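Local coordinates for carbohydrate binding module (PDB 2XFE), which binds carbohydrate, here beta-D-galactopyranose, and probably recognises xylan-type polysaccharides with the help of calcium, at residues T83-N88 with G95-L100. Numbering follows the deposited sequence.
Sequences TGVWAN and GNSEWL. With CA (calcium ion), chain D; GAL (beta-D-galactopyranose), chain B.
Val85 meets the 95-100 segment at two points: its CB sits 3.3 Å from Trp99 O, and its CG2 lies 3.4 Å from Ser97 OG. CG2 stands anti to the backbone N of Val85, which directs this methyl at the serine, whose CB also touches it. Next to Val85, where the backbones come closest, CD2 of Leu100 lies against the bare backbone of Gly84, 3.6 Å from both its CA and its N. No hydrogen bond crosses between the segments, which meet by van der Waals packing, burying 222 Å², both sides summed.

The two oxygens that Val85 touches are both hydrogen-bonded. Ser97 OG, anti to its own backbone nitrogen (chi1 -178°), accepts from Trp99 N at 3.1 Å (N-H...O angle 166°), closing an ST turn. Asn82 ties the two segments together, its OD1 accepting from the backbone N of Gly84 and of Val85 while its ND2 donates to Trp99 O.

Farther out, the segments lead to different ligands. Glu98 OE2 binds calcium at 2.4 Å, alongside Asp65, Gln75, Glu77 and a water, and Gln63 holds the other carboxylate oxygen; this ion is 18.1 Å from galactose O3, too remote to touch that sugar. Trp86 turns its indole away from the 95-100 segment and lays one face against the galactose, its CD1 3.6 Å from sugar C3, with C4 displaced to the ring's periphery. Such CH-pi stacking of a pyranose on an indole is characteristic of sugar sites in carbohydrate-binding modules; here it belongs to segment 83-88, packed beside strand 99-100, which pairs antiparallel with strand 62-69.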
loop_
_atom_site.group_PDB
_atom_site.type_symbol
_atom_site.label_atom_id
_atom_site.label_comp_id
_atom_site.label_asym_id
_atom_site.label_seq_id
_atom_site.Cartn_x
_atom_site.Cartn_y
_atom_site.Cartn_z
ATOM N N THR A 83 -2.275 7.751 4.771
ATOM C CA THR A 83 -3.453 8.611 4.640
ATOM C C THR A 83 -4.770 7.836 4.679
ATOM O O THR A 83 -5.833 8.427 4.584
ATOM C CB THR A 83 -3.386 9.485 3.357
ATOM O OG1 THR A 83 -3.531 8.654 2.194
ATOM C CG2 THR A 83 -2.057 10.229 3.292
ATOM N N GLY A 84 -4.694 6.517 4.856
ATOM C CA GLY A 84 -5.885 5.700 4.868
ATOM C C GLY A 84 -6.194 4.981 6.161
ATOM O O GLY A 84 -7.301 4.549 6.358
ATOM N N VAL A 85 -5.256 4.916 7.092
ATOM C CA VAL A 85 -5.514 4.250 8.343
ATOM C C VAL A 85 -6.600 4.977 9.182
ATOM O O VAL A 85 -6.581 6.197 9.328
ATOM C CB VAL A 85 -4.206 4.142 9.154
ATOM C CG1 VAL A 85 -3.617 5.524 9.455
ATOM C CG2 VAL A 85 -4.416 3.315 10.447
ATOM N N TRP A 86 -7.524 4.224 9.747
ATOM C CA TRP A 86 -8.426 4.731 10.781
ATOM C C TRP A 86 -7.703 4.781 12.127
ATOM O O TRP A 86 -7.300 3.763 12.680
ATOM C CB TRP A 86 -9.651 3.823 10.899
ATOM C CG TRP A 86 -10.668 4.353 11.817
ATOM C CD1 TRP A 86 -10.907 3.977 13.118
ATOM C CD2 TRP A 86 -11.591 5.388 11.530
ATOM N NE1 TRP A 86 -11.966 4.708 13.631
ATOM C CE2 TRP A 86 -12.376 5.594 12.678
ATOM C CE3 TRP A 86 -11.865 6.125 10.401
ATOM C CZ2 TRP A 86 -13.386 6.505 12.719
ATOM C CZ3 TRP A 86 -12.887 7.067 10.462
ATOM C CH2 TRP A 86 -13.594 7.265 11.623
ATOM N N ALA A 87 -7.518 5.958 12.652
ATOM C CA ALA A 87 -6.786 6.133 13.891
ATOM C C ALA A 87 -7.237 7.500 14.445
ATOM O O ALA A 87 -7.646 8.418 13.702
ATOM C CB ALA A 87 -5.323 6.145 13.620
ATOM N N ASN A 88 -7.239 7.607 15.757
ATOM C CA ASN A 88 -7.626 8.885 16.364
ATOM C C ASN A 88 -8.984 9.301 15.847
ATOM O O ASN A 88 -9.237 10.486 15.634
ATOM C CB ASN A 88 -6.533 9.948 16.081
ATOM C CG ASN A 88 -5.200 9.567 16.713
ATOM O OD1 ASN A 88 -4.215 9.353 15.995
ATOM N ND2 ASN A 88 -5.204 9.316 17.993
ATOM N N GLY A 95 0.340 7.791 11.295
ATOM C CA GLY A 95 1.240 7.074 10.417
ATOM C C GLY A 95 1.529 5.737 11.006
ATOM O O GLY A 95 0.783 5.280 11.871
ATOM N N ASN A 96 2.599 5.107 10.553
ATOM C CA ASN A 96 3.085 3.857 11.149
ATOM C C ASN A 96 2.021 2.770 11.368
ATOM O O ASN A 96 1.837 2.203 12.458
ATOM C CB ASN A 96 3.817 4.194 12.428
ATOM C CG ASN A 96 4.973 5.167 12.165
ATOM O OD1 ASN A 96 4.828 6.416 12.279
ATOM N ND2 ASN A 96 6.104 4.606 11.762
ATOM N N SER A 97 1.341 2.441 10.302
ATOM C CA SER A 97 0.345 1.369 10.364
ATOM C C SER A 97 0.393 0.560 9.099
ATOM O O SER A 97 0.651 1.083 8.028
ATOM C CB SER A 97 -1.077 1.940 10.499
ATOM O OG SER A 97 -2.065 0.880 10.600
ATOM N N GLU A 98 0.108 -0.731 9.202
ATOM C CA GLU A 98 -0.072 -1.575 8.041
ATOM C C GLU A 98 -1.387 -1.361 7.306
ATOM O O GLU A 98 -1.566 -1.839 6.181
ATOM C CB GLU A 98 -0.033 -3.047 8.496
ATOM C CG GLU A 98 1.312 -3.463 9.018
ATOM C CD GLU A 98 1.443 -4.962 9.229
ATOM O OE1 GLU A 98 0.495 -5.658 9.658
ATOM O OE2 GLU A 98 2.496 -5.505 8.993
ATOM N N TRP A 99 -2.366 -0.747 8.002
ATOM C CA TRP A 99 -3.768 -0.713 7.560
ATOM C C TRP A 99 -4.125 0.507 6.735
ATOM O O TRP A 99 -3.704 1.640 7.040
ATOM C CB TRP A 99 -4.698 -0.881 8.764
ATOM C CG TRP A 99 -4.686 -2.285 9.286
ATOM C CD1 TRP A 99 -3.858 -2.767 10.230
ATOM C CD2 TRP A 99 -5.452 -3.417 8.811
ATOM N NE1 TRP A 99 -4.052 -4.104 10.398
ATOM C CE2 TRP A 99 -5.057 -4.523 9.569
ATOM C CE3 TRP A 99 -6.475 -3.580 7.888
ATOM C CZ2 TRP A 99 -5.597 -5.785 9.362
ATOM C CZ3 TRP A 99 -6.996 -4.826 7.695
ATOM C CH2 TRP A 99 -6.605 -5.889 8.434
ATOM N N LEU A 100 -4.884 0.276 5.661
ATOM C CA LEU A 100 -5.587 1.317 4.972
ATOM C C LEU A 100 -7.073 0.949 5.071
ATOM O O LEU A 100 -7.549 0.090 4.343
ATOM C CB LEU A 100 -5.171 1.397 3.515
ATOM C CG LEU A 100 -3.710 1.803 3.322
ATOM C CD1 LEU A 100 -3.169 1.600 1.928
ATOM C CD2 LEU A 100 -3.601 3.288 3.579
HETATM CA CA CA D . 4.840 -5.479 8.559
HETATM C C1 GAL B . -14.679 0.311 13.219
HETATM C C2 GAL B . -13.645 -0.018 12.184
HETATM C C3 GAL B . -12.861 1.226 11.775
HETATM C C4 GAL B . -13.763 2.293 11.219
HETATM C C5 GAL B . -14.913 2.441 12.225
HETATM C C6 GAL B . -15.914 3.495 11.829
HETATM O O1 GAL B . -15.308 -0.938 13.593
HETATM O O2 GAL B . -12.778 -0.904 12.779
HETATM O O3 GAL B . -11.935 0.878 10.817
HETATM O O4 GAL B . -14.230 1.801 9.943
HETATM O O5 GAL B . -15.551 1.201 12.552
HETATM O O6 GAL B . -16.960 3.413 12.791
HETATM O O HOH W 1 5.631 -7.176 9.987
#